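Local coordinates for protein phosphonate monoester hydrolase (Ruegeria pomeroyi, PDB 4UPK) that is a hydrolase of the sulfatase family, within the alkaline phosphatase superfamily, whose assembly holds four copies of the chain, at residues Tyr430-Leu435 and Arg511-Asn516; Leu59-Ala64 and Glu319-Ile324. One frame throughout, in Å; residues are numbered along the deposited sequence.

Contact 1. Residues Tyr430-Leu435 and Arg511-Asn516; sequences YSFSEL and RHRMRN
H512 reaches from the last turn of helix 499-515 into an aromatic cluster with Y430 and F432. Its CG stands anti to the backbone N (chi1 180°), which carries the ring out toward strand 431-436. CB lies 3.4 Å from Y430 OH, and CG has the same hydroxyl and Y430 CE1 nearby. ND1 then meets Y430 OH at 2.8 Å in a hydrogen bond, near the plane of both rings. On the far edge of the imidazole, CD2 sits over the centre of the F432 ring, 3.3 Å above its plane, while NE2 lies 3.4 Å from F432 CG; the two planes are 36° apart, an oblique pair, and F432 CB makes a CH-pi contact with the imidazole face. Strand 431-436 is the outermost, within this chain, of a four-stranded antiparallel sheet; the axes of the short segments 431-435 and 511-515 cross at -83°. Further along, F432 CZ lies over one face of the R513 guanidinium, whose NH2 forms a weak hydrogen bond, part of a salt bridge, to E434 OE1 at 3.4 Å. The other carboxylate oxygen, OE2, accepts from the backbone N of M96. Y430 OH also shares a water with R515 NH1, and R511 donates to backbone carbonyls of F472 and L476 of the second subunit.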
ATOM      1  N   TYR A 430       6.209  29.037  26.647  1.00 19.70           N
ATOM      2  CA  TYR A 430       6.084  27.927  27.579  1.00 18.27           C
ATOM      3  C   TYR A 430       6.509  26.655  26.847  1.00 20.99           C
ATOM      4  O   TYR A 430       6.484  26.621  25.622  1.00 20.89           O
ATOM      5  CB  TYR A 430       4.617  27.787  28.077  1.00 18.62           C
ATOM      6  CG  TYR A 430       3.625  27.454  26.991  1.00 20.83           C
ATOM      7  CD1 TYR A 430       3.413  26.136  26.592  1.00 22.76           C
ATOM      8  CD2 TYR A 430       2.926  28.456  26.329  1.00 22.29           C
ATOM      9  CE1 TYR A 430       2.530  25.826  25.558  1.00 22.22           C
ATOM     10  CE2 TYR A 430       2.036  28.159  25.300  1.00 23.53           C
ATOM     11  CZ  TYR A 430       1.836  26.841  24.919  1.00 26.90           C
ATOM     12  OH  TYR A 430       0.970  26.566  23.881  1.00 22.79           O
ATOM     13  N   SER A 431       6.856  25.602  27.589  1.00 14.95           N
ATOM     14  CA  SER A 431       7.175  24.302  26.999  1.00 12.16           C
ATOM     15  C   SER A 431       6.118  23.288  27.455  1.00 13.87           C
ATOM     16  O   SER A 431       5.415  23.488  28.453  1.00 13.20           O
ATOM     17  CB  SER A 431       8.605  23.861  27.325  1.00 14.98           C
ATOM     18  OG  SER A 431       8.762  23.592  28.708  1.00 20.40           O
ATOM     19  N   PHE A 432       5.961  22.232  26.683  1.00 10.87           N
ATOM     20  CA  PHE A 432       4.939  21.237  26.930  1.00 11.75           C
ATOM     21  C   PHE A 432       5.501  19.791  26.874  1.00 16.63           C
ATOM     22  O   PHE A 432       6.166  19.412  25.899  1.00 17.22           O
ATOM     23  CB  PHE A 432       3.808  21.450  25.890  1.00 13.27           C
ATOM     24  CG  PHE A 432       2.646  20.503  25.986  1.00 14.51           C
ATOM     25  CD1 PHE A 432       1.578  20.773  26.836  1.00 15.91           C
ATOM     26  CD2 PHE A 432       2.592  19.366  25.192  1.00 16.23           C
ATOM     27  CE1 PHE A 432       0.486  19.920  26.897  1.00 16.25           C
ATOM     28  CE2 PHE A 432       1.501  18.518  25.248  1.00 18.04           C
ATOM     29  CZ  PHE A 432       0.464  18.788  26.113  1.00 16.62           C
ATOM     30  N   SER A 433       5.185  18.990  27.892  1.00 11.31           N
ATOM     31  CA  SER A 433       5.591  17.582  27.966  1.00 10.95           C
ATOM     32  C   SER A 433       4.408  16.684  28.300  1.00 14.92           C
ATOM     33  O   SER A 433       3.449  17.132  28.900  1.00 15.51           O
ATOM     34  CB  SER A 433       6.717  17.373  28.985  1.00 14.07           C
ATOM     35  OG  SER A 433       7.832  18.179  28.659  1.00 20.42           O
ATOM     36  N   GLU A 434       4.481  15.422  27.904  1.00 12.69           N
ATOM     37  CA  GLU A 434       3.450  14.422  28.148  1.00 12.14           C
ATOM     38  C   GLU A 434       4.050  13.121  28.696  1.00 15.55           C
ATOM     39  O   GLU A 434       5.213  12.792  28.435  1.00 13.48           O
ATOM     40  CB  GLU A 434       2.672  14.106  26.859  1.00 12.79           C
ATOM     41  CG  GLU A 434       1.787  15.225  26.355  1.00 14.80           C
ATOM     42  CD  GLU A 434       1.039  14.848  25.094  1.00 18.93           C
ATOM     43  OE1 GLU A 434      -0.013  14.179  25.200  1.00 14.27           O
ATOM     44  OE2 GLU A 434       1.586  15.085  23.996  1.00 13.18           O
ATOM     45  N   LEU A 435       3.231  12.362  29.426  1.00 13.47           N
ATOM     46  CA  LEU A 435       3.626  11.063  29.970  1.00 13.88           C
ATOM     47  C   LEU A 435       2.397  10.187  29.967  1.00 16.47           C
ATOM     48  O   LEU A 435       1.284  10.697  29.907  1.00 17.00           O
ATOM     49  CB  LEU A 435       4.196  11.233  31.411  1.00 14.39           C
ATOM     50  CG  LEU A 435       4.960  10.052  32.035  1.00 20.27           C
ATOM     51  CD1 LEU A 435       6.367   9.925  31.461  1.00 20.51           C
ATOM     52  CD2 LEU A 435       5.059  10.217  33.553  1.00 24.34           C
ATOM     53  N   ARG A 511      -5.795  25.074  25.390  1.00  9.61           N
ATOM     54  CA  ARG A 511      -5.552  25.722  24.091  1.00  9.84           C
ATOM     55  C   ARG A 511      -4.382  25.091  23.329  1.00 16.10           C
ATOM     56  O   ARG A 511      -4.489  24.951  22.115  1.00 17.66           O
ATOM     57  CB  ARG A 511      -5.322  27.225  24.244  1.00  7.33           C
ATOM     58  CG  ARG A 511      -6.577  27.996  24.582  1.00 12.68           C
ATOM     59  CD  ARG A 511      -6.397  29.472  24.261  1.00 15.60           C
ATOM     60  NE  ARG A 511      -7.649  30.224  24.348  1.00 21.97           N
ATOM     61  CZ  ARG A 511      -7.874  31.197  25.224  1.00 33.11           C
ATOM     62  NH1 ARG A 511      -6.916  31.584  26.056  1.00 18.64           N
ATOM     63  NH2 ARG A 511      -9.034  31.837  25.230  1.00 18.52           N
ATOM     64  N   HIS A 512      -3.286  24.705  24.031  1.00 11.29           N
ATOM     65  CA  HIS A 512      -2.121  24.071  23.412  1.00 12.54           C
ATOM     66  C   HIS A 512      -2.515  22.757  22.710  1.00 18.53           C
ATOM     67  O   HIS A 512      -2.082  22.527  21.582  1.00 18.17           O
ATOM     68  CB  HIS A 512      -0.980  23.841  24.432  1.00 13.05           C
ATOM     69  CG  HIS A 512       0.224  23.178  23.811  1.00 16.19           C
ATOM     70  ND1 HIS A 512       1.171  23.906  23.129  1.00 18.38           N
ATOM     71  CD2 HIS A 512       0.538  21.868  23.715  1.00 17.79           C
ATOM     72  CE1 HIS A 512       2.050  23.027  22.666  1.00 17.82           C
ATOM     73  NE2 HIS A 512       1.715  21.790  22.999  1.00 17.95           N
ATOM     74  N   ARG A 513      -3.340  21.911  23.384  1.00 16.28           N
ATOM     75  CA  ARG A 513      -3.863  20.645  22.848  1.00 16.04           C
ATOM     76  C   ARG A 513      -4.700  20.921  21.591  1.00 20.89           C
ATOM     77  O   ARG A 513      -4.543  20.228  20.579  1.00 20.99           O
ATOM     78  CB  ARG A 513      -4.754  19.936  23.882  1.00 13.04           C
ATOM     79  CG  ARG A 513      -4.011  19.355  25.049  1.00 14.07           C
ATOM     80  CD  ARG A 513      -4.646  18.059  25.545  1.00 13.67           C
ATOM     81  NE  ARG A 513      -3.736  17.421  26.480  1.00 26.96           N
ATOM     82  CZ  ARG A 513      -3.010  16.342  26.231  1.00 34.32           C
ATOM     83  NH1 ARG A 513      -3.169  15.674  25.097  1.00 20.78           N
ATOM     84  NH2 ARG A 513      -2.172  15.881  27.140  1.00 32.46           N
ATOM     85  N   MET A 514      -5.595  21.940  21.673  1.00 15.37           N
ATOM     86  CA  MET A 514      -6.486  22.361  20.568  1.00 13.96           C
ATOM     87  C   MET A 514      -5.718  22.981  19.408  1.00 20.02           C
ATOM     88  O   MET A 514      -6.121  22.800  18.262  1.00 21.42           O
ATOM     89  CB  MET A 514      -7.570  23.333  21.068  1.00 15.07           C
ATOM     90  CG  MET A 514      -8.492  22.739  22.112  1.00 16.77           C
ATOM     91  SD  MET A 514      -9.714  23.902  22.737  1.00 20.06           S
ATOM     92  CE  MET A 514     -10.924  23.883  21.404  1.00 15.92           C
ATOM     93  N   ARG A 515      -4.588  23.678  19.692  1.00 16.77           N
ATOM     94  CA  ARG A 515      -3.753  24.303  18.655  1.00 16.19           C
ATOM     95  C   ARG A 515      -2.762  23.342  18.010  1.00 20.72           C
ATOM     96  O   ARG A 515      -2.192  23.657  16.958  1.00 21.20           O
ATOM     97  CB  ARG A 515      -3.004  25.518  19.196  1.00 12.30           C
ATOM     98  CG  ARG A 515      -3.869  26.750  19.399  1.00 16.47           C
ATOM     99  CD  ARG A 515      -3.115  27.703  20.304  1.00 31.00           C
ATOM    100  NE  ARG A 515      -3.873  28.920  20.579  1.00 42.88           N
ATOM    101  CZ  ARG A 515      -3.534  29.827  21.488  1.00 55.03           C
ATOM    102  NH1 ARG A 515      -2.451  29.653  22.239  1.00 43.83           N
ATOM    103  NH2 ARG A 515      -4.280  30.909  21.663  1.00 36.08           N
ATOM    104  N   ASN A 516      -2.540  22.187  18.636  1.00 16.80           N
ATOM    105  CA  ASN A 516      -1.595  21.197  18.133  1.00 15.48           C
ATOM    106  C   ASN A 516      -2.224  19.814  17.964  1.00 18.44           C
ATOM    107  O   ASN A 516      -1.665  18.823  18.442  1.00 19.15           O
ATOM    108  CB  ASN A 516      -0.287  21.161  18.976  1.00 14.25           C
ATOM    109  CG  ASN A 516       0.429  22.483  19.048  1.00 26.01           C
ATOM    110  OD1 ASN A 516       1.245  22.837  18.189  1.00 20.17           O
ATOM    111  ND2 ASN A 516       0.061  23.286  20.030  1.00 12.89           N
TER
HETATM  112  O   HOH W   1       0.097  27.998  21.379  1.00 30.89           O

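Contact 2. Residues Leu59-Ala64 and Glu319-Ile324; sequences LPHLRA and EVDTHI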
ATOM      1  N   LEU A  59      33.492  17.380  31.371  1.00 15.98           N
ATOM      2  CA  LEU A  59      32.905  17.201  30.033  1.00 15.51           C
ATOM      3  C   LEU A  59      33.625  18.159  29.044  1.00 20.55           C
ATOM      4  O   LEU A  59      32.963  18.989  28.406  1.00 21.49           O
ATOM      5  CB  LEU A  59      31.375  17.423  30.049  1.00 14.59           C
ATOM      6  CG  LEU A  59      30.536  16.515  30.973  1.00 18.27           C
ATOM      7  CD1 LEU A  59      29.065  16.945  30.966  1.00 17.64           C
ATOM      8  CD2 LEU A  59      30.646  15.026  30.573  1.00 19.40           C
ATOM      9  N   PRO A  60      34.971  18.059  28.890  1.00 16.50           N
ATOM     10  CA  PRO A  60      35.692  19.029  28.055  1.00 15.38           C
ATOM     11  C   PRO A  60      35.332  19.113  26.589  1.00 18.36           C
ATOM     12  O   PRO A  60      35.375  20.217  26.051  1.00 19.17           O
ATOM     13  CB  PRO A  60      37.160  18.634  28.252  1.00 16.48           C
ATOM     14  CG  PRO A  60      37.113  17.211  28.631  1.00 21.40           C
ATOM     15  CD  PRO A  60      35.935  17.144  29.536  1.00 18.06           C
ATOM     16  N   HIS A  61      35.036  17.977  25.936  1.00 15.00           N
ATOM     17  CA  HIS A  61      34.727  17.970  24.506  1.00 15.50           C
ATOM     18  C   HIS A  61      33.369  18.557  24.195  1.00 19.20           C
ATOM     19  O   HIS A  61      33.254  19.344  23.252  1.00 20.40           O
ATOM     20  CB  HIS A  61      34.961  16.587  23.882  1.00 16.00           C
ATOM     21  CG  HIS A  61      36.392  16.184  23.911  1.00 19.17           C
ATOM     22  ND1 HIS A  61      37.314  16.762  23.071  1.00 21.97           N
ATOM     23  CD2 HIS A  61      37.016  15.273  24.687  1.00 20.68           C
ATOM     24  CE1 HIS A  61      38.469  16.170  23.343  1.00 21.27           C
ATOM     25  NE2 HIS A  61      38.333  15.266  24.313  1.00 21.07           N
ATOM     26  N   LEU A  62      32.372  18.257  25.038  1.00 15.51           N
ATOM     27  CA  LEU A  62      31.014  18.825  24.943  1.00 14.63           C
ATOM     28  C   LEU A  62      31.038  20.332  25.280  1.00 17.25           C
ATOM     29  O   LEU A  62      30.348  21.120  24.641  1.00 15.41           O
ATOM     30  CB  LEU A  62      30.034  18.062  25.858  1.00 14.00           C
ATOM     31  CG  LEU A  62      29.699  16.621  25.423  1.00 19.89           C
ATOM     32  CD1 LEU A  62      29.123  15.820  26.572  1.00 20.28           C
ATOM     33  CD2 LEU A  62      28.749  16.593  24.234  1.00 22.98           C
ATOM     34  N   ARG A  63      31.864  20.722  26.248  1.00 16.03           N
ATOM     35  CA  ARG A  63      32.012  22.129  26.652  1.00 16.88           C
ATOM     36  C   ARG A  63      32.831  22.920  25.624  1.00 23.89           C
ATOM     37  O   ARG A  63      32.569  24.108  25.425  1.00 24.27           O
ATOM     38  CB  ARG A  63      32.604  22.239  28.066  1.00 13.40           C
ATOM     39  CG  ARG A  63      31.574  21.954  29.144  1.00 11.91           C
ATOM     40  CD  ARG A  63      32.163  21.778  30.534  1.00 19.09           C
ATOM     41  NE  ARG A  63      31.185  21.177  31.445  1.00 18.08           N
ATOM     42  CZ  ARG A  63      31.486  20.487  32.542  1.00 26.66           C
ATOM     43  NH1 ARG A  63      32.753  20.303  32.896  1.00 14.98           N
ATOM     44  NH2 ARG A  63      30.523  19.968  33.287  1.00 12.80           N
ATOM     45  N   ALA A  64      33.778  22.250  24.926  1.00 22.30           N
ATOM     46  CA  ALA A  64      34.565  22.889  23.868  1.00 21.96           C
ATOM     47  C   ALA A  64      33.663  23.136  22.674  1.00 25.56           C
ATOM     48  O   ALA A  64      33.719  24.226  22.101  1.00 26.03           O
ATOM     49  CB  ALA A  64      35.762  22.021  23.473  1.00 22.62           C
ATOM     50  N   GLU A 319      33.318   9.393  30.154  1.00  8.27           N
ATOM     51  CA  GLU A 319      33.768   8.464  29.126  1.00  8.13           C
ATOM     52  C   GLU A 319      33.058   8.724  27.777  1.00 15.45           C
ATOM     53  O   GLU A 319      33.698   8.655  26.737  1.00 17.31           O
ATOM     54  CB  GLU A 319      33.633   7.009  29.581  1.00  8.63           C
ATOM     55  CG  GLU A 319      34.283   6.018  28.601  1.00  9.57           C
ATOM     56  CD  GLU A 319      33.834   4.579  28.774  1.00 13.14           C
ATOM     57  OE1 GLU A 319      32.772   4.361  29.399  1.00 16.54           O
ATOM     58  OE2 GLU A 319      34.553   3.666  28.312  1.00 10.86           O
ATOM     59  N   VAL A 320      31.773   9.096  27.793  1.00 12.92           N
ATOM     60  CA  VAL A 320      31.044   9.461  26.560  1.00 12.69           C
ATOM     61  C   VAL A 320      31.712  10.702  25.953  1.00 17.27           C
ATOM     62  O   VAL A 320      31.974  10.741  24.745  1.00 16.24           O
ATOM     63  CB  VAL A 320      29.521   9.656  26.835  1.00 15.59           C
ATOM     64  CG1 VAL A 320      28.838  10.511  25.769  1.00 14.39           C
ATOM     65  CG2 VAL A 320      28.828   8.309  27.001  1.00 15.04           C
ATOM     66  N   ASP A 321      32.012  11.694  26.813  1.00 15.25           N
ATOM     67  CA  ASP A 321      32.709  12.911  26.438  1.00 15.19           C
ATOM     68  C   ASP A 321      34.034  12.638  25.715  1.00 19.24           C
ATOM     69  O   ASP A 321      34.229  13.214  24.662  1.00 20.41           O
ATOM     70  CB  ASP A 321      32.949  13.809  27.641  1.00 16.35           C
ATOM     71  CG  ASP A 321      33.399  15.179  27.216  1.00 24.47           C
ATOM     72  OD1 ASP A 321      32.530  16.018  26.939  1.00 25.64           O
ATOM     73  OD2 ASP A 321      34.625  15.383  27.068  1.00 32.07           O
ATOM     74  N   THR A 322      34.937  11.793  26.275  1.00 15.19           N
ATOM     75  CA  THR A 322      36.254  11.449  25.679  1.00 14.30           C
ATOM     76  C   THR A 322      36.091  10.886  24.266  1.00 17.09           C
ATOM     77  O   THR A 322      36.838  11.270  23.378  1.00 17.43           O
ATOM     78  CB  THR A 322      37.032  10.454  26.575  1.00 19.77           C
ATOM     79  OG1 THR A 322      37.096  10.927  27.922  1.00 15.68           O
ATOM     80  CG2 THR A 322      38.442  10.158  26.062  1.00 19.19           C
ATOM     81  N   HIS A 323      35.119   9.981  24.067  1.00 14.72           N
ATOM     82  CA  HIS A 323      34.837   9.381  22.770  1.00 15.51           C
ATOM     83  C   HIS A 323      34.210  10.340  21.755  1.00 18.47           C
ATOM     84  O   HIS A 323      34.489  10.199  20.572  1.00 19.25           O
ATOM     85  CB  HIS A 323      34.097   8.038  22.905  1.00 16.85           C
ATOM     86  CG  HIS A 323      34.983   6.977  23.467  1.00 19.82           C
ATOM     87  ND1 HIS A 323      35.943   6.369  22.691  1.00 21.88           N
ATOM     88  CD2 HIS A 323      35.101   6.528  24.738  1.00 21.82           C
ATOM     89  CE1 HIS A 323      36.593   5.542  23.496  1.00 21.32           C
ATOM     90  NE2 HIS A 323      36.123   5.605  24.739  1.00 21.66           N
ATOM     91  N   ILE A 324      33.435  11.348  22.203  1.00 15.02           N
ATOM     92  CA  ILE A 324      32.836  12.384  21.336  1.00 14.87           C
ATOM     93  C   ILE A 324      33.956  13.299  20.792  1.00 18.38           C
ATOM     94  O   ILE A 324      33.874  13.743  19.655  1.00 18.79           O
ATOM     95  CB  ILE A 324      31.645  13.155  22.028  1.00 17.83           C
ATOM     96  CG1 ILE A 324      30.393  12.267  22.056  1.00 17.31           C
ATOM     97  CG2 ILE A 324      31.325  14.534  21.344  1.00 18.10           C
ATOM     98  CD1 ILE A 324      29.187  12.817  22.841  1.00 16.95           C
TER
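D321 points its carboxylate at the first turn of helix 60-67, where the backbone N-H groups of H61 and L62 each take one oxygen. This is capping of a helix N-terminus by a side chain from another helix: L59, at the N-cap position, has no polar side-chain atom, and the acceptors come from helix 303-333 within the sulfatase-family fold. The axes of the short segments 60-64 and 319-324 come within 8.2 Å, at 58°. D321 has CG anti to its backbone N, which carries the carboxylate toward the start of helix 60-67. OD2 receives H61 N at 2.9 Å through its syn lone pair; OD1 receives L62 N at 2.9 Å, also on the syn side but 19° out of the carboxylate plane. Two nearly straight bonds hold the buried group against rotation, and the helix N-terminus would probably stabilise its negative charge. Apolar groups frame it: L59 CB and L62 CG border OD1, and the P60 ring brings CD to OD2. The H61 imidazole crosses obliquely, its plane 29° from the carboxylate, with OD2 near the ring edge. The L62 side chain runs antiparallel to that of D321 and stands roughly perpendicular to I324. I324 also touches I41 of strand 35-41. At the end of this apolar pair, L62 CD2 lies 4.0 Å from I324 CD1.

In the fold
Contacts 1 and 2 lie on opposite sides of the chain's centre, each about 18 Å from it, with their own centres about 33 Å apart and their nearest atoms about 21 Å apart. Both segments of contact 2 precede those of contact 1 in the sequence. In contact 2 helix 303-333 rests on strand 35-41 of the large mixed sheet, whereas in contact 1 segment 430-435 is part of the smaller four-stranded antiparallel sheet. Just after strand 70-76 of the mixed sheet, V78 makes a backbone hydrogen bond to E434 of contact 1. The second subunit reaches residues of contact 1, while no other chain touches the segments of contact 2.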